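Local coordinates for protein tryptophanyl-tRNA synthetase (Cryptosporidium parvum Iowa II, PDB 3HV0) that probably catalyses the ATP-dependent attachment of tryptophan to tRNA(Trp), releasing AMP and diphosphate, through the class I synthetase domain contained in this chain, at residues 76-81 / 111-116; 115-120 / 155-160; 221-226 / 250-255; 86-91 / 139-144. All coordinates share one frame; numbering follows the deposited sequence.

Contact 1: residues 76-81 / 111-116. With TRP (tryptophan), chain C.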
# COMPACT_ATOMS: atom_id res chain seq x y z
N TYR A 76 -16.14 15.30 -10.93
CA TYR A 76 -14.69 15.54 -11.08
C TYR A 76 -14.02 14.67 -12.12
O TYR A 76 -14.54 13.61 -12.48
CB TYR A 76 -13.95 15.43 -9.74
CG TYR A 76 -13.68 14.05 -9.18
CD1 TYR A 76 -14.67 13.37 -8.48
CD2 TYR A 76 -12.42 13.47 -9.24
CE1 TYR A 76 -14.44 12.13 -7.91
CE2 TYR A 76 -12.17 12.21 -8.68
CZ TYR A 76 -13.19 11.54 -8.00
OH TYR A 76 -12.98 10.29 -7.41
N LEU A 77 -12.87 15.14 -12.59
CA LEU A 77 -12.08 14.42 -13.58
C LEU A 77 -10.93 13.72 -12.88
O LEU A 77 -10.43 14.19 -11.91
CB LEU A 77 -11.55 15.38 -14.65
CG LEU A 77 -12.61 16.19 -15.43
CD1 LEU A 77 -12.10 17.53 -15.94
CD2 LEU A 77 -13.18 15.36 -16.57
N TYR A 78 -10.53 12.56 -13.37
CA TYR A 78 -9.34 11.87 -12.89
C TYR A 78 -8.58 11.29 -14.09
O TYR A 78 -9.12 10.52 -14.88
CB TYR A 78 -9.70 10.77 -11.90
CG TYR A 78 -8.68 9.66 -11.67
CD1 TYR A 78 -7.33 9.93 -11.50
CD2 TYR A 78 -9.09 8.34 -11.56
CE1 TYR A 78 -6.43 8.92 -11.27
CE2 TYR A 78 -8.19 7.32 -11.32
CZ TYR A 78 -6.85 7.61 -11.18
OH TYR A 78 -5.96 6.56 -10.96
N THR A 79 -7.34 11.72 -14.23
CA THR A 79 -6.46 11.15 -15.23
C THR A 79 -5.09 10.93 -14.60
O THR A 79 -4.88 11.30 -13.48
CB THR A 79 -6.41 12.02 -16.46
OG1 THR A 79 -6.09 11.19 -17.57
CG2 THR A 79 -5.37 13.10 -16.34
N GLY A 80 -4.18 10.30 -15.33
CA GLY A 80 -2.86 9.95 -14.75
C GLY A 80 -1.74 9.79 -15.74
O GLY A 80 -1.94 9.92 -16.93
N ARG A 81 -0.55 9.51 -15.20
CA ARG A 81 0.68 9.42 -15.96
C ARG A 81 1.71 8.51 -15.21
O ARG A 81 1.89 8.61 -14.02
CB ARG A 81 1.19 10.84 -16.20
CG ARG A 81 2.68 11.01 -16.41
CD ARG A 81 3.20 10.37 -17.70
NE ARG A 81 4.64 10.51 -17.82
CZ ARG A 81 5.38 9.91 -18.74
NH1 ARG A 81 4.82 9.11 -19.64
NH2 ARG A 81 6.70 10.10 -18.76
N VAL A 111 -8.09 15.84 -10.78
CA VAL A 111 -7.24 15.09 -9.89
C VAL A 111 -6.28 14.27 -10.78
O VAL A 111 -6.76 13.63 -11.68
CB VAL A 111 -8.16 14.18 -9.01
CG1 VAL A 111 -7.66 12.75 -8.98
CG2 VAL A 111 -8.35 14.80 -7.60
N ILE A 112 -4.96 14.35 -10.58
CA ILE A 112 -3.97 13.74 -11.47
C ILE A 112 -2.91 12.89 -10.69
O ILE A 112 -2.21 13.41 -9.84
CB ILE A 112 -3.23 14.81 -12.28
CG1 ILE A 112 -4.22 15.71 -13.06
CG2 ILE A 112 -2.30 14.19 -13.27
CD1 ILE A 112 -3.58 16.81 -13.90
N GLN A 113 -2.77 11.61 -11.03
CA GLN A 113 -1.92 10.68 -10.29
C GLN A 113 -0.60 10.36 -11.02
O GLN A 113 -0.61 9.84 -12.15
CB GLN A 113 -2.67 9.37 -10.03
CG GLN A 113 -1.84 8.29 -9.34
CD GLN A 113 -2.59 6.95 -9.18
OE1 GLN A 113 -3.10 6.41 -10.15
NE2 GLN A 113 -2.64 6.44 -7.96
N LEU A 114 0.52 10.69 -10.42
CA LEU A 114 1.78 10.29 -10.99
C LEU A 114 2.21 8.98 -10.32
O LEU A 114 2.47 8.94 -9.14
CB LEU A 114 2.80 11.41 -10.85
CG LEU A 114 2.45 12.46 -11.92
CD1 LEU A 114 2.28 13.86 -11.35
CD2 LEU A 114 3.47 12.38 -13.04
N THR A 115 2.25 7.90 -11.09
CA THR A 115 2.41 6.58 -10.54
C THR A 115 3.87 6.17 -10.38
O THR A 115 4.30 5.18 -10.98
CB THR A 115 1.63 5.50 -11.36
OG1 THR A 115 2.23 5.29 -12.65
CG2 THR A 115 0.23 5.93 -11.55
N ASP A 116 4.62 6.87 -9.54
CA ASP A 116 6.05 6.49 -9.35
C ASP A 116 6.23 5.08 -8.75
O ASP A 116 7.23 4.45 -9.00
CB ASP A 116 6.84 7.52 -8.54
CG ASP A 116 6.04 8.10 -7.41
OD1 ASP A 116 5.60 7.39 -6.51
OD2 ASP A 116 5.82 9.30 -7.39
N TRP C . -0.63 3.71 -15.20
CA TRP C . -0.93 4.79 -16.18
C TRP C . 0.13 4.82 -17.27
O TRP C . 1.24 4.29 -17.07
CB TRP C . -1.05 6.17 -15.50
CG TRP C . -2.41 6.45 -14.90
CD1 TRP C . -2.74 6.43 -13.57
CD2 TRP C . -3.61 6.79 -15.60
NE1 TRP C . -4.07 6.74 -13.41
CE2 TRP C . -4.63 6.96 -14.64
CE3 TRP C . -3.93 6.98 -16.95
CZ2 TRP C . -5.93 7.30 -14.98
CZ3 TRP C . -5.23 7.32 -17.28
CH2 TRP C . -6.22 7.46 -16.30
OXT TRP C . -0.14 5.36 -18.36
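Tyr78 lays its ring across Val111, with CD1 3.8 Å from Val111 CG1 and the backbone oxygen of Val111 at the ring edge, in its plane. With CG anti to the backbone N (chi1 159°), the ring reaches along the sheet toward Gln113 and presents one face to the bound tryptophan, whose CZ2 lies 3.9 Å above the plane and offset toward the rim. At the end of the ring, Tyr78 OH accepts a nearly straight bond from tryptophan NE1 (3.1 Å, 163°) and also pairs with Gln201 O. The amide of Gln113 is turned 70° from the phenol plane, with OE1 3.0 Å from Tyr78 OH; its NE2 is held by Asn157 OD1 and Val200 O, which fixes the flip of the amide. The indole itself rests on bare backbone, Gly80 CA lying 3.4 Å from tryptophan CD2, while Thr115 CG2 approaches tryptophan CD1 at 3.6 Å. On the face that carries Thr79, Ile112 and Leu114, Arg81 CG packs on Leu114 CD2 at 3.7 Å before the arginine bends away to Asn138. Five backbone bonds, one of them weak, join the strands, the last running from Thr115 N to Arg81 O. The two parallel strands, linked through helix 93-106, form a beta-alpha-beta unit of the class I synthetase Rossmann fold, with the tryptophan pocket built on its surface.

Contact 2: residues 115-120 / 155-160. With TRP (tryptophan), chain C.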
# COMPACT_ATOMS: atom_id res chain seq x y z
N THR A 115 2.25 7.90 -11.09
CA THR A 115 2.41 6.58 -10.54
C THR A 115 3.87 6.17 -10.38
O THR A 115 4.30 5.18 -10.98
CB THR A 115 1.63 5.50 -11.36
OG1 THR A 115 2.23 5.29 -12.65
CG2 THR A 115 0.23 5.93 -11.55
N ASP A 116 4.62 6.87 -9.54
CA ASP A 116 6.05 6.49 -9.35
C ASP A 116 6.23 5.08 -8.75
O ASP A 116 7.23 4.45 -9.00
CB ASP A 116 6.84 7.52 -8.54
CG ASP A 116 6.04 8.10 -7.41
OD1 ASP A 116 5.60 7.39 -6.51
OD2 ASP A 116 5.82 9.30 -7.39
N ASP A 117 5.26 4.61 -7.97
CA ASP A 117 5.21 3.24 -7.48
C ASP A 117 5.08 2.19 -8.60
O ASP A 117 5.82 1.21 -8.60
CB ASP A 117 4.09 3.06 -6.45
CG ASP A 117 2.74 3.61 -6.91
OD1 ASP A 117 2.65 4.07 -8.07
OD2 ASP A 117 1.77 3.58 -6.12
N GLU A 118 4.17 2.41 -9.54
CA GLU A 118 3.89 1.44 -10.62
C GLU A 118 5.12 1.10 -11.46
O GLU A 118 5.38 -0.06 -11.74
CB GLU A 118 2.77 2.00 -11.54
CG GLU A 118 2.51 1.21 -12.84
CD GLU A 118 1.53 1.91 -13.81
OE1 GLU A 118 1.23 3.13 -13.62
OE2 GLU A 118 1.06 1.23 -14.77
N LYS A 119 5.86 2.12 -11.86
CA LYS A 119 6.90 2.00 -12.90
C LYS A 119 8.16 1.47 -12.29
O LYS A 119 8.90 0.73 -12.93
CB LYS A 119 7.14 3.35 -13.59
CG LYS A 119 5.88 3.89 -14.31
CD LYS A 119 5.43 2.87 -15.37
CE LYS A 119 4.29 3.36 -16.24
NZ LYS A 119 4.08 2.43 -17.40
N PHE A 120 8.40 1.82 -11.03
CA PHE A 120 9.39 1.09 -10.28
C PHE A 120 9.00 -0.39 -10.18
O PHE A 120 9.88 -1.26 -10.21
CB PHE A 120 9.53 1.68 -8.90
CG PHE A 120 10.31 0.81 -7.95
CD1 PHE A 120 11.67 0.69 -8.09
CD2 PHE A 120 9.69 0.14 -6.93
CE1 PHE A 120 12.40 -0.10 -7.22
CE2 PHE A 120 10.42 -0.65 -6.05
CZ PHE A 120 11.78 -0.77 -6.20
N PHE A 155 -0.57 14.86 -7.71
CA PHE A 155 0.11 14.16 -6.64
C PHE A 155 0.85 12.91 -7.13
O PHE A 155 0.45 12.27 -8.12
CB PHE A 155 -0.90 13.75 -5.56
CG PHE A 155 -1.94 12.76 -6.03
CD1 PHE A 155 -3.13 13.19 -6.60
CD2 PHE A 155 -1.71 11.39 -5.89
CE1 PHE A 155 -4.07 12.28 -7.02
CE2 PHE A 155 -2.64 10.48 -6.33
CZ PHE A 155 -3.83 10.92 -6.90
N THR A 156 1.91 12.54 -6.41
CA THR A 156 2.57 11.27 -6.64
C THR A 156 2.06 10.24 -5.64
O THR A 156 1.73 10.58 -4.51
CB THR A 156 4.11 11.36 -6.49
OG1 THR A 156 4.49 11.31 -5.10
CG2 THR A 156 4.66 12.61 -7.18
N ASN A 157 2.05 8.97 -6.04
CA ASN A 157 1.63 7.93 -5.13
C ASN A 157 2.54 7.85 -3.90
O ASN A 157 2.06 7.59 -2.81
CB ASN A 157 1.54 6.58 -5.83
CG ASN A 157 0.32 6.43 -6.68
OD1 ASN A 157 -0.67 7.13 -6.49
ND2 ASN A 157 0.37 5.53 -7.64
N LEU A 158 3.83 8.08 -4.04
CA LEU A 158 4.70 8.01 -2.87
C LEU A 158 4.32 9.06 -1.82
O LEU A 158 4.58 8.88 -0.63
CB LEU A 158 6.18 8.11 -3.25
CG LEU A 158 6.83 6.79 -3.75
CD1 LEU A 158 8.36 6.83 -3.65
CD2 LEU A 158 6.38 5.61 -2.97
N GLU A 159 3.70 10.15 -2.26
CA GLU A 159 3.41 11.22 -1.33
C GLU A 159 1.99 11.26 -0.82
O GLU A 159 1.76 11.82 0.23
CB GLU A 159 3.85 12.54 -1.91
CG GLU A 159 5.34 12.73 -1.70
CD GLU A 159 5.89 13.92 -2.40
OE1 GLU A 159 5.15 14.58 -3.15
OE2 GLU A 159 7.09 14.19 -2.18
N TYR A 160 1.06 10.63 -1.54
CA TYR A 160 -0.37 10.67 -1.22
C TYR A 160 -0.93 9.31 -0.86
O TYR A 160 -2.14 9.18 -0.68
CB TYR A 160 -1.14 11.25 -2.41
CG TYR A 160 -2.57 11.68 -2.13
CD1 TYR A 160 -2.84 12.75 -1.30
CD2 TYR A 160 -3.64 11.04 -2.73
CE1 TYR A 160 -4.14 13.16 -1.04
CE2 TYR A 160 -4.93 11.42 -2.47
CZ TYR A 160 -5.18 12.48 -1.63
OH TYR A 160 -6.48 12.87 -1.38
N TRP C . -0.63 3.71 -15.20
CA TRP C . -0.93 4.79 -16.18
C TRP C . 0.13 4.82 -17.27
O TRP C . 1.24 4.29 -17.07
CB TRP C . -1.05 6.17 -15.50
CG TRP C . -2.41 6.45 -14.90
CD1 TRP C . -2.74 6.43 -13.57
CD2 TRP C . -3.61 6.79 -15.60
NE1 TRP C . -4.07 6.74 -13.41
CE2 TRP C . -4.63 6.96 -14.64
CE3 TRP C . -3.93 6.98 -16.95
CZ2 TRP C . -5.93 7.30 -14.98
CZ3 TRP C . -5.23 7.32 -17.28
CH2 TRP C . -6.22 7.46 -16.30
OXT TRP C . -0.14 5.36 -18.36
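Asp117 OD1 takes an almost perfectly straight bond from Asn157 ND2 (2.7 Å, 177°) and a weak one from Glu118 N. The donor lies in the plane of its own amide but meets OD1 on the syn side, 19° out of the carboxylate plane, and the two flat groups are steeply turned against each other. Asn157 ND2 also reaches Asp117 OD2 weakly, and that oxygen bonds Tyr165 OH of the second subunit. One residue earlier, Asp116 folds CG between its backbone N and carbonyl carbon (chi1 39°), a turn that carries OD1 to Leu158 N at 3.1 Å; the bond uses the syn lone pair and falls on the first turn of helix 157-174. Thr156 caps that same helix, its OG1 accepting weakly from Glu159 N. Nearer the substrate, Glu118 OE1 receives both Thr115 OG1 (2.6 Å) and the amino group of the bound tryptophan (N to OE1, 2.5 Å), so the threonine steadies a first-shell carboxylate. The carboxylates here are met by amide, hydroxyl and amino groups, and the chain Gln113-Asn157-Asp117 carries polar contact from the tryptophan pocket to the subunit interface.

Contact 3: residues 221-226 / 250-255. With TRP (tryptophan), chain C.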
# COMPACT_ATOMS: atom_id res chain seq x y z
N HIS A 221 -19.71 12.03 -8.68
CA HIS A 221 -19.35 11.19 -9.80
C HIS A 221 -17.97 11.56 -10.29
O HIS A 221 -17.56 12.71 -10.23
CB HIS A 221 -20.36 11.31 -10.94
CG HIS A 221 -21.64 10.55 -10.71
ND1 HIS A 221 -22.77 11.13 -10.17
CD2 HIS A 221 -21.98 9.27 -10.98
CE1 HIS A 221 -23.74 10.23 -10.09
NE2 HIS A 221 -23.28 9.09 -10.58
N CYS A 222 -17.25 10.55 -10.78
CA CYS A 222 -15.92 10.75 -11.31
C CYS A 222 -15.93 10.39 -12.78
O CYS A 222 -16.55 9.40 -13.16
CB CYS A 222 -14.93 9.86 -10.59
SG CYS A 222 -13.34 9.73 -11.46
N LEU A 223 -15.25 11.19 -13.59
CA LEU A 223 -15.07 10.89 -15.02
C LEU A 223 -13.61 10.74 -15.29
O LEU A 223 -12.83 11.61 -14.94
CB LEU A 223 -15.62 12.00 -15.92
CG LEU A 223 -15.39 11.78 -17.42
CD1 LEU A 223 -16.01 10.49 -17.88
CD2 LEU A 223 -15.93 12.90 -18.27
N VAL A 224 -13.26 9.65 -15.97
CA VAL A 224 -11.86 9.25 -16.16
C VAL A 224 -11.52 9.15 -17.63
O VAL A 224 -11.88 8.17 -18.30
CB VAL A 224 -11.64 7.90 -15.52
CG1 VAL A 224 -10.12 7.47 -15.60
CG2 VAL A 224 -12.19 7.91 -14.09
N PRO A 225 -10.84 10.19 -18.17
CA PRO A 225 -10.20 10.15 -19.49
C PRO A 225 -8.97 9.26 -19.51
O PRO A 225 -8.11 9.39 -18.65
CB PRO A 225 -9.77 11.60 -19.71
CG PRO A 225 -10.72 12.40 -18.91
CD PRO A 225 -10.98 11.57 -17.68
N HIS A 226 -8.88 8.36 -20.47
CA HIS A 226 -7.68 7.51 -20.55
C HIS A 226 -7.46 6.89 -21.93
O HIS A 226 -8.39 6.75 -22.73
CB HIS A 226 -7.70 6.43 -19.45
CG HIS A 226 -8.87 5.49 -19.52
ND1 HIS A 226 -8.88 4.37 -20.33
CD2 HIS A 226 -10.03 5.45 -18.82
CE1 HIS A 226 -10.01 3.71 -20.16
NE2 HIS A 226 -10.73 4.34 -19.24
N SER A 250 -17.21 6.90 -14.46
CA SER A 250 -17.38 6.90 -15.90
C SER A 250 -16.03 7.13 -16.58
O SER A 250 -15.13 7.68 -15.98
CB SER A 250 -18.31 8.03 -16.30
OG SER A 250 -19.49 7.91 -15.55
N SER A 251 -15.94 6.76 -17.85
CA SER A 251 -14.73 6.97 -18.58
C SER A 251 -14.98 7.34 -20.03
O SER A 251 -16.02 7.03 -20.56
CB SER A 251 -13.80 5.74 -18.48
OG SER A 251 -14.51 4.54 -18.61
N ILE A 252 -14.02 8.04 -20.61
CA ILE A 252 -14.00 8.38 -22.02
C ILE A 252 -12.58 8.08 -22.53
O ILE A 252 -11.61 8.52 -21.94
CB ILE A 252 -14.41 9.86 -22.24
CG1 ILE A 252 -14.54 10.16 -23.73
CG2 ILE A 252 -13.46 10.81 -21.56
CD1 ILE A 252 -15.61 11.27 -24.03
N HIS A 253 -12.48 7.31 -23.63
CA HIS A 253 -11.25 6.61 -23.97
C HIS A 253 -10.68 7.07 -25.29
O HIS A 253 -11.42 7.19 -26.26
CB HIS A 253 -11.48 5.11 -24.10
CG HIS A 253 -12.38 4.52 -23.07
ND1 HIS A 253 -13.32 3.56 -23.37
CD2 HIS A 253 -12.49 4.75 -21.74
CE1 HIS A 253 -13.96 3.21 -22.27
NE2 HIS A 253 -13.47 3.92 -21.26
N SER A 254 -9.35 7.22 -25.35
CA SER A 254 -8.68 7.64 -26.58
C SER A 254 -7.84 6.56 -27.26
O SER A 254 -7.36 5.62 -26.64
CB SER A 254 -7.80 8.86 -26.33
OG SER A 254 -6.76 8.57 -25.42
N ILE A 255 -7.69 6.73 -28.57
CA ILE A 255 -6.85 5.87 -29.39
C ILE A 255 -5.43 6.44 -29.33
O ILE A 255 -5.25 7.66 -29.32
CB ILE A 255 -7.37 5.82 -30.84
CG1 ILE A 255 -6.78 4.62 -31.57
CG2 ILE A 255 -7.08 7.11 -31.57
CD1 ILE A 255 -7.43 3.29 -31.20
N TRP C . -0.63 3.71 -15.20
CA TRP C . -0.93 4.79 -16.18
C TRP C . 0.13 4.82 -17.27
O TRP C . 1.24 4.29 -17.07
CB TRP C . -1.05 6.17 -15.50
CG TRP C . -2.41 6.45 -14.90
CD1 TRP C . -2.74 6.43 -13.57
CD2 TRP C . -3.61 6.79 -15.60
NE1 TRP C . -4.07 6.74 -13.41
CE2 TRP C . -4.63 6.96 -14.64
CE3 TRP C . -3.93 6.98 -16.95
CZ2 TRP C . -5.93 7.30 -14.98
CZ3 TRP C . -5.23 7.32 -17.28
CH2 TRP C . -6.22 7.46 -16.30
OXT TRP C . -0.14 5.36 -18.36
O HOH W 1 -12.61 2.77 -18.59
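His226 and His253 project side by side from neighbouring strands of a beta-alpha-beta unit in the Rossmann-type sheet, connected through helix 231-240. Their rings are inclined at 36° with centroids 4.4 Å apart, an oblique pairing in which both His226 CE1 and NE2 come close to His253 CD2. With a chi1 of 61°, His226 CG stands above its own backbone, flanked by N and C, which turns the imidazole toward Ser251 and His253; CB itself lies 3.4 Å from tryptophan CZ3. In the plane of the His226 ring, at its edge, sits a water 2.5 Å from NE2; the same water is 2.6 Å from Ser251 OG and so ties the two residues together. Val224 shares this face and touches tryptophan CH2 with CG1. On the face of Leu223, Pro225, Ser250 and Ile252 the packing is mostly aliphatic: Leu223 CD1 lies 3.5 Å from Ser250 O and 3.7 Å from Ser250 CB, and Pro225 CG touches Ile252 CG2 at 4.1 Å. Ser250 OG instead turns to Asp61 O, and Pro225 O is bonded by Thr79 OG1 of the adjoining strand. Among the five backbone bonds between the parallel strands, Ile252 N approaches Val224 O at 3.2 Å from well above the carbonyl plane, 47° out of it.

Contact 4: residues 86-91 / 139-144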
# COMPACT_ATOMS: atom_id res chain seq x y z
N GLU A 86 11.89 11.02 -18.23
CA GLU A 86 11.97 12.35 -17.64
C GLU A 86 11.04 13.34 -18.34
O GLU A 86 10.55 14.27 -17.69
CB GLU A 86 13.40 12.89 -17.66
CG GLU A 86 13.63 13.94 -16.59
CD GLU A 86 15.04 14.48 -16.57
OE1 GLU A 86 15.94 13.79 -16.04
OE2 GLU A 86 15.23 15.63 -17.06
N SER A 87 10.79 13.13 -19.63
CA SER A 87 9.86 13.97 -20.38
C SER A 87 8.69 13.18 -20.97
O SER A 87 8.80 12.00 -21.28
CB SER A 87 10.61 14.70 -21.49
OG SER A 87 9.76 15.68 -22.06
N LEU A 88 7.56 13.84 -21.12
CA LEU A 88 6.38 13.22 -21.72
C LEU A 88 6.56 13.15 -23.23
O LEU A 88 7.11 14.07 -23.84
CB LEU A 88 5.12 14.02 -21.38
CG LEU A 88 4.38 13.55 -20.10
CD1 LEU A 88 5.30 13.43 -18.88
CD2 LEU A 88 3.19 14.46 -19.81
N HIS A 89 6.10 12.04 -23.84
CA HIS A 89 6.00 11.97 -25.32
C HIS A 89 4.87 12.90 -25.72
O HIS A 89 4.03 13.28 -24.90
CB HIS A 89 5.68 10.56 -25.83
CG HIS A 89 6.60 9.49 -25.33
ND1 HIS A 89 6.14 8.31 -24.78
CD2 HIS A 89 7.95 9.40 -25.32
CE1 HIS A 89 7.17 7.55 -24.44
NE2 HIS A 89 8.28 8.18 -24.76
N VAL A 90 4.84 13.28 -26.99
CA VAL A 90 3.75 14.09 -27.49
C VAL A 90 2.45 13.28 -27.49
O VAL A 90 1.35 13.85 -27.37
CB VAL A 90 4.06 14.66 -28.89
CG1 VAL A 90 2.96 15.58 -29.38
CG2 VAL A 90 5.37 15.43 -28.85
N GLY A 91 2.58 11.95 -27.58
CA GLY A 91 1.43 11.05 -27.55
C GLY A 91 0.71 11.16 -26.22
O GLY A 91 -0.51 11.13 -26.16
N MET A 139 5.43 16.48 -13.86
CA MET A 139 4.43 17.45 -13.38
C MET A 139 4.54 18.79 -14.09
O MET A 139 3.52 19.41 -14.39
CB MET A 139 4.57 17.74 -11.89
CG MET A 139 4.25 16.57 -10.99
SD MET A 139 3.99 17.02 -9.27
CE MET A 139 3.22 18.63 -9.49
N LYS A 140 5.77 19.24 -14.31
CA LYS A 140 6.02 20.48 -15.03
C LYS A 140 5.45 20.44 -16.45
O LYS A 140 4.81 21.40 -16.91
CB LYS A 140 7.53 20.79 -15.09
CG LYS A 140 8.19 21.03 -13.74
CD LYS A 140 9.71 21.15 -13.87
CE LYS A 140 10.29 21.85 -12.64
NZ LYS A 140 11.78 21.89 -12.60
N ASP A 141 5.69 19.33 -17.14
CA ASP A 141 5.10 19.15 -18.46
C ASP A 141 3.59 19.14 -18.35
O ASP A 141 2.89 19.63 -19.22
CB ASP A 141 5.52 17.81 -19.08
CG ASP A 141 7.01 17.68 -19.31
OD1 ASP A 141 7.49 16.53 -19.34
OD2 ASP A 141 7.69 18.71 -19.49
N ILE A 142 3.08 18.52 -17.29
CA ILE A 142 1.63 18.41 -17.11
C ILE A 142 1.04 19.79 -16.86
O ILE A 142 0.07 20.18 -17.53
CB ILE A 142 1.24 17.40 -16.03
CG1 ILE A 142 1.51 15.98 -16.55
CG2 ILE A 142 -0.24 17.54 -15.64
CD1 ILE A 142 1.45 14.90 -15.51
N ILE A 143 1.65 20.55 -15.95
CA ILE A 143 1.18 21.92 -15.63
C ILE A 143 1.31 22.85 -16.85
O ILE A 143 0.50 23.77 -17.03
CB ILE A 143 1.94 22.51 -14.43
CG1 ILE A 143 1.60 21.72 -13.16
CG2 ILE A 143 1.60 23.98 -14.22
CD1 ILE A 143 2.64 21.84 -12.08
N ALA A 144 2.31 22.58 -17.68
CA ALA A 144 2.52 23.36 -18.91
C ALA A 144 1.36 23.28 -19.92
O ALA A 144 1.36 24.02 -20.89
CB ALA A 144 3.85 22.97 -19.58
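Leu88 points toward Asp141, and its CB already stands 4.0 Å from Asp141 OD1. From there the two side chains slide past each other in opposite directions. CG then divides: CD1 passes the same carboxylate oxygen, 3.8 Å from Asp141 OD1, on the side where Arg81 also packs, while CD2 settles against the helix, 4.0 Å from Ile142 CG1 and 4.1 Å from Asp141 CB. The leucine and isoleucine side chains cross at about a right angle. The Leu88 backbone takes part as well, for Leu88 N donates to Asp141 OD1 (3.2 Å, 158°), descending on the oxygen from above the carboxylate plane, 35° out of it. The loop so held runs directly into residues 89-92, His-Val-Gly-His, which in sequence and in position, after strand 76-81 and before helix 93-106, are consistent with the HIGH signature of class I synthetases, a motif that serves ATP binding in this family. Asp141 has further partners: its OD2 forms a salt bridge with Arg366 NE, and its backbone oxygen receives His362 NE2, both from helix 344-367. The carboxylate thus lies between the loop and that helix. Ser87 passes alongside, with CA 3.6 Å from Asp141 OD1, and its backbone oxygen is bonded by Ser85 OG.

In the fold
All four contacts are essentially buried, but they occupy different layers. Contacts 1 and 3 lie in the middle of the sheet, each pairing parallel strands, and they join where strand 76-81 borders strand 222-227; backbone bonds dominate both. Contact 2 shares Thr115 and Asp116 with contact 1 yet sits farther out, about 17 Å between its centre and that of the chain, where helix starts meet the second subunit and carboxylates replace backbone pairing. Contacts 1, 2 and 3 all touch the bound tryptophan. Contact 4 does not: it sets a loop on helix 128-143 through one polar bond and aliphatic packing, and meets contact 1 through Arg81, Ile112 and Leu114.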